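PDB 3N54: spore germination protein B3 from Bacillus subtilis subsp. subtilis, which takes part in the response of spores to a germinant mixture of L-asparagine, glucose, fructose and potassium ions. Local coordinates for residues Asp316-Asn319 / Lys320-Gly323; Lys171-Gly175 / Lys176-Asp180; His93-Arg96 / Asp97-Arg101. All coordinates share one frame; numbering follows the deposited sequence.

Contact 1 (Asp316-Asn319 / Lys320-Gly323). With SO4 (sulfate ion), chain J.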
loop_
_atom_site.group_PDB
_atom_site.type_symbol
_atom_site.label_atom_id
_atom_site.label_comp_id
_atom_site.label_asym_id
_atom_site.label_seq_id
_atom_site.Cartn_x
_atom_site.Cartn_y
_atom_site.Cartn_z
ATOM N N ASP A 316 -12.830 -27.224 -2.942
ATOM C CA ASP A 316 -12.615 -28.254 -1.917
ATOM C C ASP A 316 -11.249 -28.099 -1.261
ATOM O O ASP A 316 -11.150 -28.032 -0.036
ATOM C CB ASP A 316 -12.761 -29.665 -2.502
ATOM C CG ASP A 316 -14.198 -30.004 -2.885
ATOM O OD1 ASP A 316 -15.137 -29.317 -2.424
ATOM O OD2 ASP A 316 -14.389 -30.974 -3.646
ATOM N N TYR A 317 -10.205 -28.045 -2.082
ATOM C CA TYR A 317 -8.846 -27.825 -1.591
ATOM C C TYR A 317 -8.779 -26.518 -0.800
ATOM O O TYR A 317 -8.210 -26.470 0.291
ATOM C CB TYR A 317 -7.855 -27.794 -2.760
ATOM C CG TYR A 317 -6.411 -27.608 -2.352
ATOM C CD1 TYR A 317 -5.632 -28.694 -1.963
ATOM C CD2 TYR A 317 -5.821 -26.348 -2.365
ATOM C CE1 TYR A 317 -4.304 -28.529 -1.591
ATOM C CE2 TYR A 317 -4.495 -26.171 -1.996
ATOM C CZ TYR A 317 -3.742 -27.264 -1.611
ATOM O OH TYR A 317 -2.428 -27.087 -1.245
ATOM N N TRP A 318 -9.379 -25.468 -1.356
ATOM C CA TRP A 318 -9.420 -24.160 -0.702
ATOM C C TRP A 318 -10.007 -24.261 0.704
ATOM O O TRP A 318 -9.463 -23.688 1.646
ATOM C CB TRP A 318 -10.214 -23.161 -1.554
ATOM C CG TRP A 318 -10.418 -21.822 -0.913
ATOM C CD1 TRP A 318 -11.613 -21.228 -0.622
ATOM C CD2 TRP A 318 -9.402 -20.918 -0.465
ATOM N NE1 TRP A 318 -11.404 -20.005 -0.034
ATOM C CE2 TRP A 318 -10.055 -19.790 0.075
ATOM C CE3 TRP A 318 -8.003 -20.949 -0.472
ATOM C CZ2 TRP A 318 -9.358 -18.705 0.609
ATOM C CZ3 TRP A 318 -7.309 -19.868 0.057
ATOM C CH2 TRP A 318 -7.989 -18.761 0.589
ATOM N N ASN A 319 -11.094 -25.018 0.840
ATOM C CA ASN A 319 -11.769 -25.198 2.128
ATOM C C ASN A 319 -10.853 -25.764 3.220
ATOM O O ASN A 319 -10.989 -25.412 4.392
ATOM C CB ASN A 319 -13.000 -26.097 1.958
ATOM C CG ASN A 319 -13.884 -26.127 3.193
ATOM O OD1 ASN A 319 -14.424 -27.173 3.554
ATOM N ND2 ASN A 319 -14.033 -24.981 3.850
ATOM N N LYS A 320 -9.922 -26.630 2.829
ATOM C CA LYS A 320 -8.975 -27.245 3.768
ATOM C C LYS A 320 -7.809 -26.322 4.146
ATOM O O LYS A 320 -7.331 -26.363 5.283
ATOM C CB LYS A 320 -8.413 -28.546 3.173
ATOM C CG LYS A 320 -7.484 -29.327 4.114
ATOM C CD LYS A 320 -6.862 -30.541 3.425
ATOM C CE LYS A 320 -5.747 -31.146 4.279
ATOM N NZ LYS A 320 -5.068 -32.295 3.602
ATOM N N VAL A 321 -7.355 -25.501 3.198
ATOM C CA VAL A 321 -6.176 -24.632 3.410
ATOM C C VAL A 321 -6.494 -23.203 3.890
ATOM O O VAL A 321 -5.634 -22.555 4.494
ATOM C CB VAL A 321 -5.313 -24.546 2.129
ATOM C CG1 VAL A 321 -4.842 -25.940 1.716
ATOM C CG2 VAL A 321 -6.083 -23.878 0.999
ATOM N N LYS A 322 -7.713 -22.727 3.624
ATOM C CA LYS A 322 -8.175 -21.384 4.032
ATOM C C LYS A 322 -7.524 -20.806 5.284
ATOM O O LYS A 322 -7.104 -19.651 5.287
ATOM C CB LYS A 322 -9.694 -21.396 4.256
ATOM C CG LYS A 322 -10.507 -21.109 3.013
ATOM C CD LYS A 322 -11.967 -21.522 3.173
ATOM C CE LYS A 322 -12.695 -20.695 4.219
ATOM N NZ LYS A 322 -14.161 -20.973 4.207
ATOM N N GLY A 323 -7.461 -21.602 6.346
ATOM C CA GLY A 323 -6.935 -21.146 7.631
ATOM C C GLY A 323 -5.432 -20.963 7.731
ATOM O O GLY A 323 -4.945 -20.386 8.703
HETATM S S SO4 J . -11.392 -29.206 -6.039
HETATM O O1 SO4 J . -11.572 -30.640 -5.840
HETATM O O2 SO4 J . -10.462 -28.728 -5.021
HETATM O O3 SO4 J . -10.881 -28.945 -7.380
HETATM O O4 SO4 J . -12.675 -28.527 -5.892
#
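Lys322 folds back over the indole of Trp318, one helical turn earlier, and its aliphatic chain packs across the ring. Its CB rests against the Trp318 carbonyl. CG is held closely from two directions, 3.1 Å from Trp318 O and over one face of the indole, 3.4 Å from the centroid of the five-membered ring and 20° off its normal, a CH-pi contact. CD moves on to the nitrogen end of that ring, 3.6 Å from Trp318 NE1. A bend at the third torsion (chi3 66°) then turns the chain, and NZ ends 4.0 Å from Asn319 ND2, two nitrogens that merely lie side by side. The Trp318 carbonyl meanwhile accepts the amide of Lys322 (N to O 2.8 Å), at the residue where the backbone leaves helical geometry.

Val321 does the same to Tyr317, four residues before it: its CG1 sits over a face of the Tyr317 ring, 3.7 Å from CE2, while CG2 meets Trp318 CE3 obliquely. At the start of the helix a sulfate, probably from the crystallisation liquor, accepts the amides of Tyr317 (N to O2 3.0 Å) and Asp316 (N to O4 3.2 Å), where the helix dipole would probably favour an anion; His314 ND1 also bonds to it.

Helix 315-321 touches both of its neighbours in sequence. Trp318 leans on Ser307, Ile310 and Arg311 of helix 306-313, Tyr317 and Val321 pack on Ile328 of helix 325-331, and Tyr317 OH bonds to Gly243 O between strands 223-240 and 245-258.

Contact 2 (Lys171-Gly175 / Lys176-Asp180)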
loop_
_atom_site.group_PDB
_atom_site.type_symbol
_atom_site.label_atom_id
_atom_site.label_comp_id
_atom_site.label_asym_id
_atom_site.label_seq_id
_atom_site.Cartn_x
_atom_site.Cartn_y
_atom_site.Cartn_z
ATOM N N LYS A 171 7.826 8.569 -1.006
ATOM C CA LYS A 171 9.050 8.896 -0.284
ATOM C C LYS A 171 9.492 10.307 -0.600
ATOM O O LYS A 171 9.450 10.736 -1.755
ATOM C CB LYS A 171 10.167 7.911 -0.639
ATOM C CG LYS A 171 11.496 8.143 0.108
ATOM C CD LYS A 171 12.452 6.969 -0.091
ATOM C CE LYS A 171 13.780 7.159 0.638
ATOM N NZ LYS A 171 14.739 8.020 -0.115
ATOM N N ASN A 172 9.910 11.020 0.439
ATOM C CA ASN A 172 10.441 12.357 0.295
ATOM C C ASN A 172 11.936 12.214 0.012
ATOM O O ASN A 172 12.739 12.114 0.940
ATOM C CB ASN A 172 10.170 13.164 1.571
ATOM C CG ASN A 172 10.136 14.654 1.332
ATOM O OD1 ASN A 172 9.917 15.110 0.211
ATOM N ND2 ASN A 172 10.323 15.426 2.394
ATOM N N GLU A 173 12.307 12.185 -1.268
ATOM C CA GLU A 173 13.706 11.955 -1.675
ATOM C C GLU A 173 14.530 13.244 -1.717
ATOM O O GLU A 173 15.203 13.532 -2.713
ATOM C CB GLU A 173 13.763 11.247 -3.038
ATOM C CG GLU A 173 12.980 9.932 -3.081
ATOM C CD GLU A 173 13.113 9.185 -4.406
ATOM O OE1 GLU A 173 12.349 8.214 -4.614
ATOM O OE2 GLU A 173 13.970 9.565 -5.235
ATOM N N LYS A 174 14.486 13.998 -0.619
ATOM C CA LYS A 174 15.213 15.264 -0.487
ATOM C C LYS A 174 15.119 16.141 -1.754
ATOM O O LYS A 174 16.145 16.492 -2.344
ATOM C CB LYS A 174 16.688 15.007 -0.112
ATOM C CG LYS A 174 16.923 14.492 1.326
ATOM C CD LYS A 174 16.553 13.017 1.539
ATOM C CE LYS A 174 17.468 12.064 0.772
ATOM N NZ LYS A 174 17.066 10.646 0.996
ATOM N N GLY A 175 13.902 16.475 -2.196
ATOM C CA GLY A 175 12.648 16.030 -1.575
ATOM C C GLY A 175 11.659 17.169 -1.397
ATOM O O GLY A 175 11.853 17.982 -0.493
ATOM N N LYS A 176 10.614 17.288 -2.225
ATOM C CA LYS A 176 10.295 16.450 -3.412
ATOM C C LYS A 176 9.757 15.040 -3.103
ATOM O O LYS A 176 10.509 14.073 -2.958
ATOM C CB LYS A 176 11.482 16.378 -4.395
ATOM C CG LYS A 176 11.078 16.194 -5.862
ATOM C CD LYS A 176 10.226 17.355 -6.416
ATOM C CE LYS A 176 10.876 18.729 -6.227
ATOM N NZ LYS A 176 12.248 18.797 -6.806
ATOM N N ALA A 177 8.432 14.946 -3.024
ATOM C CA ALA A 177 7.754 13.671 -2.854
ATOM C C ALA A 177 7.854 12.882 -4.157
ATOM O O ALA A 177 8.068 13.461 -5.225
ATOM C CB ALA A 177 6.309 13.889 -2.482
ATOM N N LYS A 178 7.697 11.564 -4.062
ATOM C CA LYS A 178 7.827 10.683 -5.223
ATOM C C LYS A 178 7.232 9.305 -4.935
ATOM O O LYS A 178 7.455 8.756 -3.856
ATOM C CB LYS A 178 9.307 10.557 -5.593
ATOM C CG LYS A 178 9.622 9.664 -6.787
ATOM C CD LYS A 178 10.992 10.029 -7.392
ATOM C CE LYS A 178 11.475 9.011 -8.436
ATOM N NZ LYS A 178 10.483 8.761 -9.530
ATOM N N TYR A 179 6.467 8.757 -5.879
ATOM C CA TYR A 179 5.945 7.398 -5.729
ATOM C C TYR A 179 7.130 6.450 -5.679
ATOM O O TYR A 179 8.059 6.582 -6.470
ATOM C CB TYR A 179 4.994 7.021 -6.859
ATOM C CG TYR A 179 3.673 7.739 -6.781
ATOM C CD1 TYR A 179 2.790 7.490 -5.737
ATOM C CD2 TYR A 179 3.300 8.670 -7.748
ATOM C CE1 TYR A 179 1.571 8.145 -5.655
ATOM C CE2 TYR A 179 2.081 9.331 -7.677
ATOM C CZ TYR A 179 1.223 9.065 -6.628
ATOM O OH TYR A 179 0.018 9.720 -6.549
ATOM N N ASP A 180 7.108 5.513 -4.736
ATOM C CA ASP A 180 8.269 4.669 -4.494
ATOM C C ASP A 180 7.880 3.261 -4.048
ATOM O O ASP A 180 8.114 2.868 -2.908
ATOM C CB ASP A 180 9.163 5.352 -3.449
ATOM C CG ASP A 180 10.542 4.730 -3.351
ATOM O OD1 ASP A 180 10.954 4.022 -4.291
ATOM O OD2 ASP A 180 11.223 4.963 -2.329
HETATM O O HOH W 1 11.335 6.240 -6.425
#
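Lys171 and Asp180 lie side by side and point the same way, whereas Glu173 and Lys178 cross at a slant. In the first pair it is the lysine's methylenes that meet the acid: Lys171 CD is 3.2 Å from Asp180 OD2, yet the ammonium stays 5.2 Å from that oxygen (NZ to OD2). The charge of Asp180 is met instead by Arg110, which forms a salt bridge with OD2. In the second pair the flat end of Glu173 lies against the middle of the Lys178 chain, OE1 3.6 Å from Lys178 CD, and the two charges again do not touch. With CG beside its own backbone nitrogen (chi1 -56°) and the rest of its chain extended, Glu173 carries its carboxylate over towards the second strand, close enough to Asp180 (OE1 to OD2 4.1 Å) for the two acids probably to disfavour each other's charge.

A water bonded to Glu173 OE1 at 2.9 Å also reaches Tyr179 O. An alanine in place of Glu173 would probably leave this water with one holder fewer and the Lys178 methylenes without their carboxylate cover. Two backbone bonds join the arms, Lys171 N to Lys178 O (2.9 Å) and Glu173 N to Lys176 O (3.1 Å), with Glu173 at the centre of an inverse gamma turn.

These residues form the turn end of the beta hairpin of strands 165-172 and 177-186. Strand 165-172 is the middle one of a mixed five-stranded sheet, running parallel to 105-109, and Tyr179 covers its Gln168 and Val170.

Contact 3 (His93-Arg96 / Asp97-Arg101)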
loop_
_atom_site.group_PDB
_atom_site.type_symbol
_atom_site.label_atom_id
_atom_site.label_comp_id
_atom_site.label_asym_id
_atom_site.label_seq_id
_atom_site.Cartn_x
_atom_site.Cartn_y
_atom_site.Cartn_z
ATOM N N HIS A 93 -9.874 4.582 15.247
ATOM C CA HIS A 93 -9.666 5.329 16.476
ATOM C C HIS A 93 -9.584 6.829 16.245
ATOM O O HIS A 93 -10.190 7.601 16.969
ATOM C CB HIS A 93 -8.388 4.882 17.196
ATOM C CG HIS A 93 -8.252 5.493 18.554
ATOM N ND1 HIS A 93 -8.595 4.820 19.707
ATOM C CD2 HIS A 93 -7.901 6.745 18.936
ATOM C CE1 HIS A 93 -8.423 5.620 20.743
ATOM N NE2 HIS A 93 -8.012 6.797 20.302
ATOM N N PHE A 94 -8.851 7.238 15.217
ATOM C CA PHE A 94 -8.558 8.663 15.024
ATOM C C PHE A 94 -9.432 9.414 14.048
ATOM O O PHE A 94 -9.479 10.637 14.108
ATOM C CB PHE A 94 -7.102 8.824 14.592
ATOM C CG PHE A 94 -6.127 8.553 15.692
ATOM C CD1 PHE A 94 -5.959 9.471 16.715
ATOM C CD2 PHE A 94 -5.375 7.397 15.709
ATOM C CE1 PHE A 94 -5.056 9.233 17.738
ATOM C CE2 PHE A 94 -4.469 7.157 16.735
ATOM C CZ PHE A 94 -4.317 8.079 17.746
ATOM N N ILE A 95 -10.119 8.704 13.158
ATOM C CA ILE A 95 -10.893 9.355 12.116
ATOM C C ILE A 95 -12.372 9.012 12.241
ATOM O O ILE A 95 -12.747 7.841 12.294
ATOM C CB ILE A 95 -10.382 8.940 10.717
ATOM C CG1 ILE A 95 -8.874 9.162 10.621
ATOM C CG2 ILE A 95 -11.087 9.721 9.630
ATOM C CD1 ILE A 95 -8.285 8.725 9.300
ATOM N N ARG A 96 -13.205 10.046 12.302
ATOM C CA ARG A 96 -14.648 9.869 12.347
ATOM C C ARG A 96 -15.105 9.363 10.995
ATOM O O ARG A 96 -14.531 9.738 9.973
ATOM C CB ARG A 96 -15.352 11.187 12.636
ATOM C CG ARG A 96 -15.024 11.841 13.982
ATOM C CD ARG A 96 -15.400 13.324 13.937
ATOM N NE ARG A 96 -16.747 13.504 13.405
ATOM C CZ ARG A 96 -17.872 13.278 14.087
ATOM N NH1 ARG A 96 -19.053 13.475 13.497
ATOM N NH2 ARG A 96 -17.837 12.867 15.356
ATOM N N ASP A 97 -16.125 8.512 10.982
ATOM C CA ASP A 97 -16.653 7.982 9.725
ATOM C C ASP A 97 -17.038 9.090 8.744
ATOM O O ASP A 97 -16.809 8.953 7.537
ATOM C CB ASP A 97 -17.860 7.065 9.964
ATOM C CG ASP A 97 -17.459 5.655 10.405
ATOM O OD1 ASP A 97 -18.266 4.729 10.179
ATOM O OD2 ASP A 97 -16.351 5.460 10.960
ATOM N N ASP A 98 -17.592 10.192 9.249
ATOM C CA ASP A 98 -18.017 11.272 8.352
ATOM C C ASP A 98 -16.878 12.169 7.846
ATOM O O ASP A 98 -17.129 13.090 7.089
ATOM C CB ASP A 98 -19.180 12.102 8.949
ATOM C CG ASP A 98 -18.813 12.843 10.231
ATOM O OD1 ASP A 98 -17.618 13.056 10.521
ATOM O OD2 ASP A 98 -19.756 13.237 10.959
ATOM N N GLU A 99 -15.638 11.901 8.254
ATOM C CA GLU A 99 -14.474 12.566 7.654
ATOM C C GLU A 99 -14.012 11.805 6.403
ATOM O O GLU A 99 -13.196 12.310 5.627
ATOM C CB GLU A 99 -13.298 12.651 8.628
ATOM C CG GLU A 99 -13.577 13.380 9.935
ATOM C CD GLU A 99 -12.392 13.326 10.905
ATOM O OE1 GLU A 99 -12.545 12.769 12.027
ATOM O OE2 GLU A 99 -11.295 13.826 10.540
ATOM N N LEU A 100 -14.519 10.587 6.217
ATOM C CA LEU A 100 -14.071 9.738 5.119
ATOM C C LEU A 100 -15.171 9.377 4.148
ATOM O O LEU A 100 -16.346 9.364 4.491
ATOM C CB LEU A 100 -13.464 8.445 5.662
ATOM C CG LEU A 100 -12.180 8.595 6.470
ATOM C CD1 LEU A 100 -11.823 7.282 7.161
ATOM C CD2 LEU A 100 -11.039 9.074 5.589
ATOM N N ARG A 101 -14.749 9.091 2.925
ATOM C CA ARG A 101 -15.611 8.610 1.863
ATOM C C ARG A 101 -15.010 7.332 1.317
ATOM O O ARG A 101 -13.810 7.081 1.471
ATOM C CB ARG A 101 -15.696 9.623 0.733
ATOM C CG ARG A 101 -16.409 10.893 1.108
ATOM C CD ARG A 101 -16.601 11.788 -0.102
ATOM N NE ARG A 101 -17.540 12.871 0.182
ATOM C CZ ARG A 101 -18.870 12.747 0.181
ATOM N NH1 ARG A 101 -19.628 13.805 0.450
ATOM N NH2 ARG A 101 -19.455 11.575 -0.082
HETATM O O HOH W 2 -13.196 5.610 10.995
#
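Arg96 meets Asp98 side-on in a two-pronged salt bridge: NH1 bonds to OD2 at 2.6 Å and NE to OD1 at 3.0 Å, both on the syn side of the carboxylate. The fit is skewed, the guanidinium and carboxylate planes standing 48° apart. Asp98 reaches back because its CG sits between the backbone nitrogen and the carbonyl carbon (chi1 64°).

Among the hydrogen bonds, Glu99 turns its side chain back on the chain and takes the Arg96 amide on OE1, 2.8 Å from Arg96 N and approached from above the carboxylate plane. Glu99 N in turn bonds to Arg96 O at 3.0 Å. A water bonded to Ile95 O also lies at Asp97 OD2.

The apolar share falls to Ile95 and Leu100, which cross at about a right angle, CG2 of Ile95 lying 3.5 Å from CG of Leu100; both also press on Ile75 of strand 74-77.

Residues 97-99 make one turn of 3-10 helix, with the i to i+3 bonds Glu99 N to Arg96 O and Leu100 N to Asp97 O. Glu99 thus holds the amide of the residue just ahead of this 3-10 turn, in the connection from helix 87-94 to strand 105-109.

In the fold
Along the chain the order is contact 3, contact 2, contact 1, and none touches another. Contacts 2 and 3 belong to connections of the same mixed five-stranded sheet: contact 3 leads from helix 87-94 towards strand 105-109, and contact 2 turns the hairpin of strands 165-172 and 177-186. Their centres are about 27 Å apart, their nearest atoms about 16 Å. Contact 1 belongs to another part, the helices 306-313, 315-321 and 325-331 that precede strand 333-342 of a mixed four-stranded sheet. Its centre lies about 42 Å from that of contact 2, across the chain's centre, and about 35 Å from that of contact 3. All three are local surface structures, each at a turn or a helix end in this elongated lipoprotein.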